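Local coordinates for protein D-alanyl transferase DltD (Enterococcus faecalis, PDB 6O93) that probably transfers D-alanine during D-alanylation of lipoteichoic acid in the Gram-positive cell wall, using a fold of the SGNH hydrolase clan, at residues 320-325 and 385-390; 275-280 and 380-385; 295-300 and 307-312; 289-294 and 363-368. One frame throughout, in Å; residues are numbered along the deposited sequence.

Contact 1 (320-325 and 385-390); sequences KYQLQE and TDWQQQ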
# COMPACT_ATOMS: atom_id res chain seq x y z
N LYS A 320 -14.47 6.27 2.06
CA LYS A 320 -15.04 5.84 3.33
C LYS A 320 -16.42 5.24 3.14
O LYS A 320 -16.83 4.38 3.93
CB LYS A 320 -15.08 7.01 4.31
CG LYS A 320 -13.70 7.45 4.79
CD LYS A 320 -13.77 8.34 6.02
CE LYS A 320 -14.45 9.66 5.73
NZ LYS A 320 -14.40 10.57 6.91
N TYR A 321 -17.16 5.66 2.11
CA TYR A 321 -18.42 5.00 1.81
C TYR A 321 -18.19 3.57 1.34
O TYR A 321 -18.82 2.63 1.84
CB TYR A 321 -19.20 5.78 0.75
CG TYR A 321 -20.56 5.18 0.46
CD1 TYR A 321 -21.65 5.47 1.27
CD2 TYR A 321 -20.74 4.31 -0.60
CE1 TYR A 321 -22.89 4.91 1.01
CE2 TYR A 321 -21.98 3.75 -0.87
CZ TYR A 321 -23.05 4.06 -0.05
OH TYR A 321 -24.29 3.51 -0.31
N GLN A 322 -17.27 3.39 0.39
CA GLN A 322 -16.97 2.05 -0.11
C GLN A 322 -16.50 1.14 1.02
O GLN A 322 -16.83 -0.05 1.04
CB GLN A 322 -15.92 2.15 -1.21
CG GLN A 322 -15.60 0.84 -1.92
CD GLN A 322 -14.73 1.05 -3.15
OE1 GLN A 322 -14.49 2.18 -3.57
NE2 GLN A 322 -14.26 -0.05 -3.74
N LEU A 323 -15.74 1.68 1.96
CA LEU A 323 -15.29 0.90 3.11
C LEU A 323 -16.44 0.61 4.07
O LEU A 323 -16.81 -0.54 4.28
CB LEU A 323 -14.15 1.62 3.82
CG LEU A 323 -12.83 1.71 3.05
CD1 LEU A 323 -11.87 2.68 3.73
CD2 LEU A 323 -12.20 0.33 2.92
N GLN A 324 -17.01 1.67 4.65
CA GLN A 324 -18.03 1.50 5.68
C GLN A 324 -19.22 0.71 5.16
O GLN A 324 -19.79 -0.12 5.88
CB GLN A 324 -18.48 2.87 6.19
CG GLN A 324 -17.44 3.61 7.01
CD GLN A 324 -17.40 3.15 8.45
OE1 GLN A 324 -18.20 2.31 8.87
NE2 GLN A 324 -16.47 3.70 9.23
N GLU A 325 -19.62 0.95 3.91
CA GLU A 325 -20.77 0.26 3.35
C GLU A 325 -20.60 -1.25 3.35
O GLU A 325 -21.60 -1.98 3.35
CB GLU A 325 -21.02 0.77 1.92
CG GLU A 325 -22.11 0.05 1.15
CD GLU A 325 -23.49 0.23 1.76
OE1 GLU A 325 -23.62 0.99 2.75
OE2 GLU A 325 -24.44 -0.38 1.24
N THR A 385 -18.19 0.14 -13.58
CA THR A 385 -17.78 1.45 -14.07
C THR A 385 -18.62 2.58 -13.48
O THR A 385 -18.11 3.69 -13.29
CB THR A 385 -17.86 1.49 -15.60
OG1 THR A 385 -16.89 0.59 -16.15
CG2 THR A 385 -17.61 2.90 -16.13
N ASP A 386 -19.90 2.32 -13.19
CA ASP A 386 -20.74 3.39 -12.65
C ASP A 386 -20.29 3.80 -11.25
O ASP A 386 -20.53 4.95 -10.85
CB ASP A 386 -22.21 2.96 -12.66
CG ASP A 386 -22.49 1.76 -11.77
OD1 ASP A 386 -21.54 1.03 -11.42
OD2 ASP A 386 -23.68 1.54 -11.45
N TRP A 387 -19.64 2.91 -10.51
CA TRP A 387 -19.05 3.33 -9.24
C TRP A 387 -17.72 4.04 -9.46
O TRP A 387 -17.42 5.04 -8.79
CB TRP A 387 -18.86 2.15 -8.30
CG TRP A 387 -18.11 2.56 -7.06
CD1 TRP A 387 -16.83 2.23 -6.73
CD2 TRP A 387 -18.59 3.41 -6.01
NE1 TRP A 387 -16.49 2.81 -5.54
CE2 TRP A 387 -17.55 3.54 -5.08
CE3 TRP A 387 -19.81 4.07 -5.78
CZ2 TRP A 387 -17.69 4.30 -3.92
CZ3 TRP A 387 -19.94 4.82 -4.63
CH2 TRP A 387 -18.88 4.93 -3.71
N GLN A 388 -16.89 3.53 -10.38
CA GLN A 388 -15.64 4.21 -10.70
C GLN A 388 -15.90 5.65 -11.11
O GLN A 388 -15.10 6.54 -10.80
CB GLN A 388 -14.92 3.46 -11.82
CG GLN A 388 -14.55 2.03 -11.47
CD GLN A 388 -14.03 1.25 -12.67
OE1 GLN A 388 -13.49 1.82 -13.61
NE2 GLN A 388 -14.20 -0.07 -12.63
N GLN A 389 -17.01 5.90 -11.80
CA GLN A 389 -17.35 7.22 -12.31
C GLN A 389 -18.36 7.94 -11.44
O GLN A 389 -18.85 9.01 -11.83
CB GLN A 389 -17.88 7.11 -13.74
CG GLN A 389 -16.89 6.49 -14.72
CD GLN A 389 -15.62 7.31 -14.86
OE1 GLN A 389 -15.67 8.51 -15.11
NE2 GLN A 389 -14.48 6.66 -14.69
N GLN A 390 -18.69 7.40 -10.27
CA GLN A 390 -19.73 7.99 -9.44
C GLN A 390 -19.25 9.30 -8.82
O GLN A 390 -18.14 9.37 -8.27
CB GLN A 390 -20.15 7.02 -8.34
CG GLN A 390 -21.20 7.57 -7.38
CD GLN A 390 -22.49 7.96 -8.06
OE1 GLN A 390 -23.05 7.19 -8.85
NE2 GLN A 390 -22.98 9.16 -7.77
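Tyr321 opens the contact by laying one flank of its ring against the far corner of the Trp387 indole, where Tyr321 CD2 comes within 3.7 Å of Trp387 CH2. The Tyr321 ring and the six-membered ring of Trp387 are inclined at 33° and meet obliquely. A tyrosine suits this partly exposed place because its ring can bury carbon against the indole and also reach Phe398 and Pro396 of the chain end.

Gln322 comes next and makes the polar link. Its CG is anti to the backbone N (chi1 -175°) and the chain is extended beyond it, which carries the amide past the benzenoid ring to the pyrrole nitrogen. Trp387 NE1 donates to Gln322 OE1 over 2.9 Å, with an N-H...O angle of 152°. The hydrogen arrives from well above the carbonyl plane, and the amide stands almost perpendicular to the indole, whose edge it faces. Gln322 CB meanwhile lies 3.9 Å from Trp387 CZ2, so the aliphatic part of the chain packs on the indole as well. The other end of the buried amide is also used: Gln322 NE2 bonds to Tyr273 O and Gln277 OE1, which fixes its rotation.

Leu323 takes no part in the contact with Trp387 and packs on Ile331 and Phe292. Lys318 adds a cation-pi contact to the tryptophan and a bond to Trp387 O. The short helix 385-388 is thus pinned to one side of helix 309-324, while that helix packs with helix 272-285 and strands 289-294 and 331-333.

Contact 2 (275-280 and 380-385); sequences DFQAAL and DRFYQT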
# COMPACT_ATOMS: atom_id res chain seq x y z
N ASP A 275 -10.08 -1.30 -8.70
CA ASP A 275 -8.91 -2.04 -8.27
C ASP A 275 -8.84 -2.10 -6.75
O ASP A 275 -8.43 -3.11 -6.17
CB ASP A 275 -7.64 -1.41 -8.84
CG ASP A 275 -7.59 -1.47 -10.35
OD1 ASP A 275 -8.47 -2.11 -10.95
OD2 ASP A 275 -6.67 -0.86 -10.93
N PHE A 276 -9.24 -1.01 -6.09
CA PHE A 276 -9.32 -1.00 -4.63
C PHE A 276 -10.33 -2.02 -4.14
O PHE A 276 -10.10 -2.70 -3.13
CB PHE A 276 -9.68 0.41 -4.15
CG PHE A 276 -9.77 0.54 -2.66
CD1 PHE A 276 -8.74 0.11 -1.84
CD2 PHE A 276 -10.89 1.11 -2.08
CE1 PHE A 276 -8.83 0.24 -0.47
CE2 PHE A 276 -10.97 1.25 -0.71
CZ PHE A 276 -9.94 0.81 0.10
N GLN A 277 -11.46 -2.14 -4.83
CA GLN A 277 -12.44 -3.16 -4.48
C GLN A 277 -11.83 -4.55 -4.56
O GLN A 277 -12.16 -5.42 -3.74
CB GLN A 277 -13.66 -3.05 -5.41
CG GLN A 277 -14.76 -4.07 -5.12
CD GLN A 277 -15.37 -3.88 -3.74
OE1 GLN A 277 -15.03 -2.94 -3.03
NE2 GLN A 277 -16.27 -4.78 -3.37
N ALA A 278 -10.95 -4.79 -5.54
CA ALA A 278 -10.31 -6.09 -5.65
C ALA A 278 -9.51 -6.41 -4.39
O ALA A 278 -9.55 -7.54 -3.89
CB ALA A 278 -9.42 -6.13 -6.88
N ALA A 279 -8.78 -5.42 -3.86
CA ALA A 279 -8.02 -5.64 -2.64
C ALA A 279 -8.95 -5.87 -1.45
O ALA A 279 -8.66 -6.69 -0.57
CB ALA A 279 -7.10 -4.46 -2.37
N LEU A 280 -10.08 -5.16 -1.41
CA LEU A 280 -11.03 -5.33 -0.31
C LEU A 280 -11.64 -6.73 -0.31
O LEU A 280 -11.79 -7.34 0.75
CB LEU A 280 -12.13 -4.27 -0.41
CG LEU A 280 -11.69 -2.82 -0.20
CD1 LEU A 280 -12.85 -1.88 -0.47
CD2 LEU A 280 -11.13 -2.62 1.20
N ASP A 380 -20.30 -6.73 -4.91
CA ASP A 380 -19.54 -6.78 -6.16
C ASP A 380 -19.82 -5.58 -7.06
O ASP A 380 -19.02 -5.30 -7.96
CB ASP A 380 -19.87 -8.07 -6.93
CG ASP A 380 -19.39 -9.31 -6.21
OD1 ASP A 380 -18.39 -9.23 -5.46
OD2 ASP A 380 -20.03 -10.37 -6.39
N ARG A 381 -20.92 -4.87 -6.84
CA ARG A 381 -21.26 -3.74 -7.70
C ARG A 381 -20.25 -2.61 -7.59
O ARG A 381 -20.23 -1.73 -8.45
CB ARG A 381 -22.67 -3.26 -7.37
CG ARG A 381 -23.73 -4.33 -7.61
CD ARG A 381 -25.12 -3.89 -7.19
NE ARG A 381 -25.19 -3.54 -5.77
CZ ARG A 381 -26.32 -3.32 -5.11
NH1 ARG A 381 -27.49 -3.40 -5.73
NH2 ARG A 381 -26.28 -3.01 -3.82
N PHE A 382 -19.40 -2.62 -6.56
CA PHE A 382 -18.32 -1.64 -6.48
C PHE A 382 -17.22 -1.89 -7.51
O PHE A 382 -16.33 -1.05 -7.65
CB PHE A 382 -17.71 -1.65 -5.07
CG PHE A 382 -18.54 -0.92 -4.04
CD1 PHE A 382 -18.58 0.46 -4.01
CD2 PHE A 382 -19.29 -1.62 -3.11
CE1 PHE A 382 -19.34 1.13 -3.07
CE2 PHE A 382 -20.05 -0.96 -2.16
CZ PHE A 382 -20.08 0.42 -2.14
N TYR A 383 -17.27 -3.01 -8.24
CA TYR A 383 -16.37 -3.23 -9.36
C TYR A 383 -16.79 -2.48 -10.61
O TYR A 383 -15.98 -2.30 -11.52
CB TYR A 383 -16.30 -4.72 -9.71
CG TYR A 383 -15.46 -5.58 -8.78
CD1 TYR A 383 -14.17 -5.21 -8.44
CD2 TYR A 383 -15.96 -6.77 -8.28
CE1 TYR A 383 -13.40 -6.01 -7.61
CE2 TYR A 383 -15.20 -7.57 -7.44
CZ TYR A 383 -13.92 -7.18 -7.11
OH TYR A 383 -13.16 -7.97 -6.28
N GLN A 384 -18.04 -2.03 -10.68
CA GLN A 384 -18.62 -1.56 -11.93
C GLN A 384 -18.13 -0.15 -12.28
O GLN A 384 -17.72 0.64 -11.42
CB GLN A 384 -20.15 -1.56 -11.83
CG GLN A 384 -20.75 -2.95 -11.65
CD GLN A 384 -22.25 -2.91 -11.48
OE1 GLN A 384 -22.86 -1.84 -11.42
NE2 GLN A 384 -22.86 -4.09 -11.41
N THR A 385 -18.19 0.14 -13.58
CA THR A 385 -17.78 1.45 -14.07
C THR A 385 -18.62 2.58 -13.48
O THR A 385 -18.11 3.69 -13.29
CB THR A 385 -17.86 1.49 -15.60
OG1 THR A 385 -16.89 0.59 -16.15
CG2 THR A 385 -17.61 2.90 -16.13
O HOH W 1 -16.17 -7.52 -4.55
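Gln277 sets its CG over one face of the Tyr383 ring in a CH-pi contact, 3.7 Å from the ring centroid and 21° off the normal. The contact joins helix 272-285, one of the helices packed on the parallel sheet of this SGNH-like alpha/beta fold, to the 3-10 turn 380-383.

The bend of the glutamine at chi2 (63°) explains how one side chain serves two neighbours: its CH2 groups rest on the tyrosine while the amide is sent across to Phe382, where Gln277 CD is 3.5 Å from Phe382 CB. Ala278 comes at the edge of the tyrosine ring instead, with Ala278 N 3.4 Å from Tyr383 CE1. A residue as small as alanine lets the ring edge come this close to the helix backbone.

In the next shell, Tyr383 is stacked with Tyr143 and its hydroxyl is hydrogen-bonded to Glu281, so the ring is steadied at its far end too. Phe382 meets Trp387 edge-to-face, linking the turn to the helix that follows it. The turn itself is closed by Tyr383 N bonding to Asp380 O over 2.9 Å.

The glutamine amide is held as well: Gln277 NE2 donates to Gln326 OE1 and also to a water at 3.0 Å. That water in turn donates a hydrogen bond to Asp380 OD1, 2.9 Å from the water oxygen.

Contact 3 (295-300 and 307-312); sequences PPVNKR and LSQDML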
# COMPACT_ATOMS: atom_id res chain seq x y z
N PRO A 295 -4.15 9.84 4.09
CA PRO A 295 -3.32 10.98 4.47
C PRO A 295 -3.86 12.27 3.89
O PRO A 295 -4.72 12.25 3.00
CB PRO A 295 -1.95 10.64 3.86
CG PRO A 295 -2.32 9.91 2.61
CD PRO A 295 -3.59 9.14 2.92
N PRO A 296 -3.39 13.42 4.38
CA PRO A 296 -3.74 14.69 3.73
C PRO A 296 -2.70 15.12 2.72
O PRO A 296 -1.71 14.42 2.49
CB PRO A 296 -3.81 15.66 4.91
CG PRO A 296 -2.75 15.14 5.85
CD PRO A 296 -2.70 13.63 5.66
N VAL A 297 -2.91 16.28 2.11
CA VAL A 297 -1.90 16.99 1.34
C VAL A 297 -1.60 18.29 2.08
O VAL A 297 -2.52 18.97 2.53
CB VAL A 297 -2.35 17.26 -0.11
CG1 VAL A 297 -1.33 18.12 -0.84
CG2 VAL A 297 -2.56 15.95 -0.85
N ASN A 298 -0.31 18.61 2.22
CA ASN A 298 0.09 19.79 2.96
C ASN A 298 -0.63 21.03 2.44
O ASN A 298 -0.57 21.33 1.25
CB ASN A 298 1.61 19.98 2.87
CG ASN A 298 2.11 21.14 3.70
OD1 ASN A 298 1.43 21.60 4.63
ND2 ASN A 298 3.29 21.63 3.38
N LYS A 299 -1.31 21.73 3.34
CA LYS A 299 -2.06 22.92 2.95
C LYS A 299 -1.15 23.95 2.30
O LYS A 299 -1.51 24.55 1.28
CB LYS A 299 -2.76 23.53 4.17
CG LYS A 299 -3.70 24.69 3.86
CD LYS A 299 -4.94 24.22 3.12
CE LYS A 299 -5.89 25.38 2.82
NZ LYS A 299 -7.07 24.94 2.02
N ARG A 300 0.04 24.17 2.87
CA ARG A 300 0.95 25.17 2.32
C ARG A 300 1.33 24.86 0.88
O ARG A 300 1.57 25.78 0.08
CB ARG A 300 2.20 25.28 3.19
CG ARG A 300 1.91 25.69 4.63
CD ARG A 300 3.19 25.92 5.43
NE ARG A 300 2.90 26.41 6.78
CZ ARG A 300 3.81 26.91 7.60
NH1 ARG A 300 5.08 27.01 7.23
NH2 ARG A 300 3.45 27.33 8.81
N LEU A 307 -4.18 22.57 -5.98
CA LEU A 307 -4.92 21.34 -5.72
C LEU A 307 -6.05 21.61 -4.75
O LEU A 307 -5.85 22.22 -3.69
CB LEU A 307 -3.98 20.26 -5.17
CG LEU A 307 -4.59 18.87 -5.01
CD1 LEU A 307 -4.82 18.22 -6.37
CD2 LEU A 307 -3.72 17.99 -4.13
N SER A 308 -7.25 21.14 -5.09
CA SER A 308 -8.44 21.46 -4.32
C SER A 308 -8.55 20.54 -3.11
O SER A 308 -8.68 19.32 -3.25
CB SER A 308 -9.69 21.33 -5.19
OG SER A 308 -10.86 21.45 -4.39
N GLN A 309 -8.48 21.13 -1.91
CA GLN A 309 -8.72 20.37 -0.69
C GLN A 309 -10.18 19.93 -0.59
O GLN A 309 -10.47 18.89 0.01
CB GLN A 309 -8.33 21.21 0.53
CG GLN A 309 -6.84 21.44 0.67
CD GLN A 309 -6.10 20.20 1.15
OE1 GLN A 309 -6.71 19.21 1.56
NE2 GLN A 309 -4.77 20.25 1.10
N ASP A 310 -11.10 20.71 -1.17
CA ASP A 310 -12.49 20.29 -1.22
C ASP A 310 -12.64 19.01 -2.03
O ASP A 310 -13.39 18.10 -1.65
CB ASP A 310 -13.36 21.41 -1.81
CG ASP A 310 -13.24 22.71 -1.03
OD1 ASP A 310 -13.10 22.66 0.21
OD2 ASP A 310 -13.29 23.79 -1.67
N MET A 311 -11.93 18.93 -3.16
CA MET A 311 -11.95 17.71 -3.97
C MET A 311 -11.38 16.53 -3.19
O MET A 311 -11.91 15.41 -3.26
CB MET A 311 -11.16 17.94 -5.26
CG MET A 311 -11.07 16.72 -6.17
SD MET A 311 -9.70 15.61 -5.77
CE MET A 311 -8.29 16.64 -6.13
N LEU A 312 -10.31 16.75 -2.42
CA LEU A 312 -9.74 15.68 -1.62
C LEU A 312 -10.74 15.17 -0.59
O LEU A 312 -10.75 13.98 -0.27
CB LEU A 312 -8.46 16.14 -0.94
CG LEU A 312 -7.25 16.36 -1.86
CD1 LEU A 312 -6.08 16.95 -1.08
CD2 LEU A 312 -6.83 15.06 -2.54
O HOH W 2 -5.90 16.67 2.42
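Val297 packs against the start of helix 309-324 from a loop that leaves strand 289-294 of the parallel sheet and runs into helix 299-305, joining the beginnings of two successive helices. The tight part is apolar. Val297 CG2 lies 3.7 Å from Leu312 CD1 and 4.0 Å from Leu307 CD2, a branched side chain filling the angle between two leucines that it crosses at about right angles.

Gln309 supplies the polar half. Bent at chi2 (-74°), it turns its amide back to the loop, and Gln309 NE2 donates to Val297 O over 3.0 Å, from above the carbonyl plane; the same nitrogen is hydrogen-bonded to Ser302 OG. At the oxygen end of the amide, a water accepts from Val297 N and can donate to Gln309 OE1, 2.8 Å away.

Toward solvent the packing is looser: partly exposed Lys299 only brushes Gln309, with Lys299 NZ 3.8 Å from Gln309 CG, which suits a long flexible chain. Asn298 weakly caps the first helix, and its side chain lies near, without touching, Ser47, His349 and Asp346, whose geometry is consistent with a Ser-His-Asp triad as in SGNH hydrolases. The second cap is firmer: Ser308 OG accepts from Met311 N over 3.0 Å.

Contact 4 (289-294 and 363-368); sequences DVLFVI and DEFMKQ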
# COMPACT_ATOMS: atom_id res chain seq x y z
N ASP A 289 -8.64 -8.39 9.45
CA ASP A 289 -9.00 -7.15 10.12
C ASP A 289 -8.01 -6.07 9.69
O ASP A 289 -6.80 -6.26 9.82
CB ASP A 289 -8.99 -7.34 11.64
CG ASP A 289 -9.73 -6.23 12.37
OD1 ASP A 289 -10.36 -5.38 11.72
OD2 ASP A 289 -9.67 -6.22 13.62
N VAL A 290 -8.52 -4.96 9.18
CA VAL A 290 -7.69 -3.99 8.47
C VAL A 290 -7.96 -2.59 9.01
O VAL A 290 -9.11 -2.19 9.19
CB VAL A 290 -7.95 -4.03 6.95
CG1 VAL A 290 -6.99 -3.09 6.23
CG2 VAL A 290 -7.81 -5.45 6.44
N LEU A 291 -6.88 -1.84 9.23
CA LEU A 291 -6.95 -0.41 9.51
C LEU A 291 -6.55 0.35 8.25
O LEU A 291 -5.43 0.18 7.75
CB LEU A 291 -6.05 -0.03 10.68
CG LEU A 291 -5.89 1.47 10.94
CD1 LEU A 291 -7.22 2.11 11.30
CD2 LEU A 291 -4.86 1.71 12.03
N PHE A 292 -7.47 1.16 7.73
CA PHE A 292 -7.22 1.97 6.55
C PHE A 292 -6.82 3.39 6.95
O PHE A 292 -7.44 3.98 7.85
CB PHE A 292 -8.45 2.00 5.64
CG PHE A 292 -8.82 0.66 5.09
CD1 PHE A 292 -9.65 -0.19 5.79
CD2 PHE A 292 -8.33 0.24 3.86
CE1 PHE A 292 -9.99 -1.44 5.29
CE2 PHE A 292 -8.66 -1.00 3.35
CZ PHE A 292 -9.49 -1.84 4.07
N VAL A 293 -5.81 3.92 6.29
CA VAL A 293 -5.27 5.25 6.58
C VAL A 293 -5.41 6.11 5.33
O VAL A 293 -5.07 5.68 4.23
CB VAL A 293 -3.80 5.18 7.03
CG1 VAL A 293 -3.27 6.57 7.34
CG2 VAL A 293 -3.66 4.26 8.24
N ILE A 294 -5.93 7.32 5.51
CA ILE A 294 -6.04 8.30 4.43
C ILE A 294 -5.21 9.51 4.82
O ILE A 294 -5.52 10.18 5.81
CB ILE A 294 -7.50 8.71 4.16
CG1 ILE A 294 -8.36 7.48 3.86
CG2 ILE A 294 -7.55 9.69 2.99
CD1 ILE A 294 -9.83 7.80 3.69
N ASP A 363 -1.35 1.23 16.76
CA ASP A 363 -1.12 0.56 18.04
C ASP A 363 -2.43 0.27 18.75
O ASP A 363 -2.65 -0.84 19.24
CB ASP A 363 -0.21 1.42 18.92
CG ASP A 363 0.42 0.64 20.04
OD1 ASP A 363 1.17 -0.32 19.75
OD2 ASP A 363 0.18 0.97 21.22
N GLU A 364 -3.33 1.26 18.81
CA GLU A 364 -4.64 1.03 19.40
C GLU A 364 -5.39 -0.07 18.65
O GLU A 364 -6.05 -0.91 19.27
CB GLU A 364 -5.45 2.33 19.41
CG GLU A 364 -4.88 3.42 20.31
CD GLU A 364 -5.65 4.73 20.19
OE1 GLU A 364 -6.57 4.80 19.35
OE2 GLU A 364 -5.33 5.68 20.93
N PHE A 365 -5.27 -0.07 17.32
CA PHE A 365 -5.93 -1.09 16.51
C PHE A 365 -5.38 -2.48 16.82
O PHE A 365 -6.14 -3.46 16.86
CB PHE A 365 -5.75 -0.73 15.03
CG PHE A 365 -6.01 -1.87 14.08
CD1 PHE A 365 -7.30 -2.30 13.83
CD2 PHE A 365 -4.96 -2.47 13.40
CE1 PHE A 365 -7.54 -3.33 12.94
CE2 PHE A 365 -5.19 -3.50 12.51
CZ PHE A 365 -6.48 -3.93 12.28
N MET A 366 -4.07 -2.59 17.05
CA MET A 366 -3.47 -3.89 17.33
C MET A 366 -3.90 -4.42 18.69
O MET A 366 -3.90 -5.64 18.91
CB MET A 366 -1.95 -3.79 17.26
CG MET A 366 -1.42 -3.53 15.86
SD MET A 366 -1.91 -4.82 14.68
CE MET A 366 -1.15 -6.26 15.44
N LYS A 367 -4.26 -3.53 19.62
CA LYS A 367 -4.74 -3.95 20.93
C LYS A 367 -6.24 -4.24 20.95
O LYS A 367 -6.72 -4.83 21.91
CB LYS A 367 -4.41 -2.88 21.97
CG LYS A 367 -2.92 -2.62 22.13
CD LYS A 367 -2.64 -1.50 23.12
CE LYS A 367 -1.15 -1.25 23.27
NZ LYS A 367 -0.87 -0.12 24.20
N GLN A 368 -6.97 -3.83 19.92
CA GLN A 368 -8.39 -4.13 19.86
C GLN A 368 -8.60 -5.65 19.93
O GLN A 368 -7.82 -6.40 19.33
CB GLN A 368 -9.02 -3.57 18.59
CG GLN A 368 -9.11 -2.05 18.55
CD GLN A 368 -9.65 -1.50 17.23
OE1 GLN A 368 -10.17 -2.25 16.40
NE2 GLN A 368 -9.53 -0.20 17.04
O HOH W 3 -10.83 -4.39 15.09
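The Phe365 ring carries Leu291 CB almost centrally on one face, a CH-pi contact 3.8 Å from the ring centroid and 11° off the normal. At the ring edge, close to its plane, stands the backbone of Asp289, with Asp289 O 3.4 Å from Phe365 CZ. The carboxylate is turned steeply against the ring: Asp289 OD1 reaches the same rim, 3.7 Å from Phe365 CE1, while Asp289 OD2 stands off the plane, where it meets a water.

Phe365 owes its reach to a CG anti to the backbone N (chi1 163°), which sends the ring from the helix to the strand. Leucine suits the strand position opposite because it is buried and offers only aliphatic carbon; Leu291 CD2 continues the contact to Phe365 CB at 4.0 Å. Strand 289-294 and helix 363-367 run nearly antiparallel (165°), their axes 9.6 Å apart, as expected when a helix returns across a parallel sheet. Val290 and Phe292 point to the other face, toward helix 272-285.

At the partly exposed end the water also donates to Gln368 OE1, a tentative bridge because Gln368 is poorly ordered. Lys98 makes a cation-pi contact with Phe365 and bonds to Phe365 O and Gln368 O at the helix end. The electron-poor ring edge therefore meets oxygens, whereas the pi system attracts aliphatic hydrogens and a cation, so the ring is probably held by weak electrostatics and burial.

Strand 289-294 of contact 4 belongs to the five-stranded parallel sheet, with helix 352-367 on one face and helices 272-285 and 309-324 on the other. Contacts 1 and 2 build outward from the latter pair: their centres are 8 Å apart, they share Thr385, and their segments alternate along the chain. The centre of contact 4 is about 22 Å from theirs, yet Phe292 of its strand packs on Leu323 of contact 1 and Leu280 of contact 2. Contact 3 follows directly after the strand and uses the start of helix 309-324, whose end serves contact 1; the centres of these two are about 20 Å apart. The C-terminal segment 380-390 is thus tied back to the central layers.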